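Local coordinates for protein iron-containing superoxide dismutase B2 (Trypanosoma brucei, PDB 3ESF) that probably protects the cell from oxygen radicals by converting superoxide to hydrogen peroxide and molecular oxygen at an iron centre, at residues 76-81 against 157-162. The protein carries 1 engineered substitution. Sequence-based numbering, arbitrary orientation.
Sequences HNFYWE and ILTCDV. Engineered in segment 157-162: Thr159 (natural residue Ala). With FE (Fe (III) ion), chain E.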
loop_
_atom_site.group_PDB
_atom_site.type_symbol
_atom_site.label_atom_id
_atom_site.label_comp_id
_atom_site.label_asym_id
_atom_site.label_seq_id
_atom_site.Cartn_x
_atom_site.Cartn_y
_atom_site.Cartn_z
ATOM N N HIS A 76 -3.284 11.400 -8.986
ATOM C CA HIS A 76 -2.080 12.176 -8.662
ATOM C C HIS A 76 -2.141 13.598 -9.158
ATOM O O HIS A 76 -1.680 14.508 -8.488
ATOM C CB HIS A 76 -0.833 11.484 -9.210
ATOM C CG HIS A 76 -0.436 10.287 -8.412
ATOM N ND1 HIS A 76 -1.049 9.062 -8.561
ATOM C CD2 HIS A 76 0.442 10.155 -7.394
ATOM C CE1 HIS A 76 -0.543 8.219 -7.681
ATOM N NE2 HIS A 76 0.345 8.864 -6.944
ATOM N N ASN A 77 -2.673 13.794 -10.366
ATOM C CA ASN A 77 -2.896 15.146 -10.881
ATOM C C ASN A 77 -3.756 15.938 -9.889
ATOM O O ASN A 77 -3.434 17.082 -9.522
ATOM C CB ASN A 77 -3.593 15.128 -12.257
ATOM C CG ASN A 77 -2.667 14.670 -13.401
ATOM O OD1 ASN A 77 -1.448 14.613 -13.253
ATOM N ND2 ASN A 77 -3.263 14.399 -14.563
ATOM N N PHE A 78 -4.846 15.310 -9.468
ATOM C CA PHE A 78 -5.805 15.946 -8.576
ATOM C C PHE A 78 -5.181 16.209 -7.192
ATOM O O PHE A 78 -5.407 17.260 -6.576
ATOM C CB PHE A 78 -7.060 15.058 -8.456
ATOM C CG PHE A 78 -8.292 15.820 -8.089
ATOM C CD1 PHE A 78 -8.959 16.596 -9.042
ATOM C CD2 PHE A 78 -8.781 15.787 -6.797
ATOM C CE1 PHE A 78 -10.104 17.321 -8.701
ATOM C CE2 PHE A 78 -9.934 16.496 -6.450
ATOM C CZ PHE A 78 -10.588 17.261 -7.402
ATOM N N TYR A 79 -4.399 15.244 -6.720
ATOM C CA TYR A 79 -3.611 15.375 -5.479
ATOM C C TYR A 79 -2.671 16.600 -5.438
ATOM O O TYR A 79 -2.678 17.330 -4.460
ATOM C CB TYR A 79 -2.791 14.095 -5.296
ATOM C CG TYR A 79 -1.832 14.073 -4.119
ATOM C CD1 TYR A 79 -2.285 14.307 -2.811
ATOM C CD2 TYR A 79 -0.468 13.792 -4.319
ATOM C CE1 TYR A 79 -1.410 14.238 -1.725
ATOM C CE2 TYR A 79 0.411 13.743 -3.266
ATOM C CZ TYR A 79 -0.054 13.948 -1.961
ATOM O OH TYR A 79 0.834 13.876 -0.904
ATOM N N TRP A 80 -1.834 16.784 -6.462
ATOM C CA TRP A 80 -0.931 17.936 -6.510
ATOM C C TRP A 80 -1.713 19.241 -6.506
ATOM O O TRP A 80 -1.312 20.185 -5.834
ATOM C CB TRP A 80 0.038 17.922 -7.714
ATOM C CG TRP A 80 0.885 16.702 -7.840
ATOM C CD1 TRP A 80 0.992 15.895 -8.938
ATOM C CD2 TRP A 80 1.751 16.133 -6.840
ATOM N NE1 TRP A 80 1.846 14.854 -8.680
ATOM C CE2 TRP A 80 2.329 14.969 -7.407
ATOM C CE3 TRP A 80 2.088 16.489 -5.519
ATOM C CZ2 TRP A 80 3.241 14.164 -6.712
ATOM C CZ3 TRP A 80 2.991 15.685 -4.819
ATOM C CH2 TRP A 80 3.558 14.533 -5.421
ATOM N N GLU A 81 -2.819 19.299 -7.251
ATOM C CA GLU A 81 -3.688 20.473 -7.261
ATOM C C GLU A 81 -4.420 20.723 -5.936
ATOM O O GLU A 81 -4.793 21.854 -5.635
ATOM C CB GLU A 81 -4.688 20.401 -8.421
ATOM C CG GLU A 81 -4.052 20.652 -9.794
ATOM C CD GLU A 81 -3.478 22.063 -9.949
ATOM O OE1 GLU A 81 -3.664 22.911 -9.048
ATOM O OE2 GLU A 81 -2.839 22.336 -10.999
ATOM N N ILE A 157 -13.492 16.957 -5.144
ATOM C CA ILE A 157 -13.230 18.325 -4.709
ATOM C C ILE A 157 -11.775 18.388 -4.242
ATOM O O ILE A 157 -11.022 19.255 -4.653
ATOM C CB ILE A 157 -14.200 18.748 -3.548
ATOM C CG1 ILE A 157 -15.685 18.688 -3.976
ATOM C CG2 ILE A 157 -13.787 20.095 -2.939
ATOM C CD1 ILE A 157 -16.057 19.479 -5.269
ATOM N N LEU A 158 -11.388 17.454 -3.377
ATOM C CA LEU A 158 -10.016 17.379 -2.860
ATOM C C LEU A 158 -9.597 15.932 -2.688
ATOM O O LEU A 158 -10.438 15.071 -2.464
ATOM C CB LEU A 158 -9.897 18.060 -1.484
ATOM C CG LEU A 158 -9.856 19.567 -1.239
ATOM C CD1 LEU A 158 -10.070 19.831 0.222
ATOM C CD2 LEU A 158 -8.558 20.232 -1.732
ATOM N N THR A 159 -8.296 15.664 -2.768
ATOM C CA THR A 159 -7.790 14.343 -2.366
ATOM C C THR A 159 -6.449 14.416 -1.625
ATOM O O THR A 159 -5.624 15.304 -1.876
ATOM C CB THR A 159 -7.724 13.324 -3.577
ATOM O OG1 THR A 159 -7.665 11.967 -3.092
ATOM C CG2 THR A 159 -6.546 13.616 -4.485
ATOM N N CYS A 160 -6.274 13.490 -0.692
ATOM C CA CYS A 160 -4.979 13.221 -0.078
ATOM C C CYS A 160 -4.558 11.757 -0.354
ATOM O O CYS A 160 -5.280 10.814 0.035
ATOM C CB CYS A 160 -5.066 13.481 1.436
ATOM S SG CYS A 160 -3.545 13.108 2.335
ATOM N N ASP A 161 -3.413 11.586 -1.032
ATOM C CA ASP A 161 -2.799 10.278 -1.297
ATOM C C ASP A 161 -2.332 9.705 0.018
ATOM O O ASP A 161 -1.600 10.383 0.742
ATOM C CB ASP A 161 -1.563 10.456 -2.245
ATOM C CG ASP A 161 -1.053 9.160 -2.830
ATOM O OD1 ASP A 161 -1.621 8.093 -2.551
ATOM O OD2 ASP A 161 -0.079 9.194 -3.651
ATOM N N VAL A 162 -2.757 8.480 0.345
ATOM C CA VAL A 162 -2.249 7.799 1.572
ATOM C C VAL A 162 -1.560 6.450 1.288
ATOM O O VAL A 162 -1.330 5.649 2.200
ATOM C CB VAL A 162 -3.311 7.681 2.693
ATOM C CG1 VAL A 162 -3.810 9.044 3.094
ATOM C CG2 VAL A 162 -4.488 6.732 2.285
HETATM FE FE FE E . 1.052 8.299 -4.986
HETATM O O HOH W 1 -0.484 6.811 -4.961
#
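His76 and Asp161 meet through a shared ferric ion in a buried helix-on-strand contact that joins the alpha-hairpin domain to the C-terminal domain of this iron/manganese superoxide dismutase. The metal is bound by His76 NE2 at 2.2 Å and by Asp161 OD2 at 2.0 Å. NE2 and OD2 are close because both bind the metal, not through a hydrogen bond, and the imidazole and carboxylate planes stand 89° apart. A water also binds the iron and donates a weak hydrogen bond to Asp161 OD1. With CG anti to the backbone N, Asp161 sends its carboxylate to the metal while its CB sits over the centre of the Tyr79 ring, a CH-pi contact of 3.7 Å from CB to the ring centroid, 7° off the ring normal. Engineered Thr159 points toward the helix, and its CG2 lies 3.5 Å from Tyr79 N. The Phe78 ring turns its edge to the strand, with CE2 3.5 Å from Leu158 N, beside the classic beta bulge that Ile157 and Leu158 form opposite Leu128. The axes of 76-81 and 157-161 approach to 7.0 Å, their N-to-C directions 102° apart. His28 and His165 complete the iron site, Gln72 O holds His76 ND1, and Tyr178 of helix 175-185 hydrogen-bonds both Tyr79 OH and Asp161 O. Strand 124-131 flanks strand 154-161, and its Trp125 touches Tyr79, Thr159 and Asp161, while helix 188-196 packs on Ile157 and Leu158.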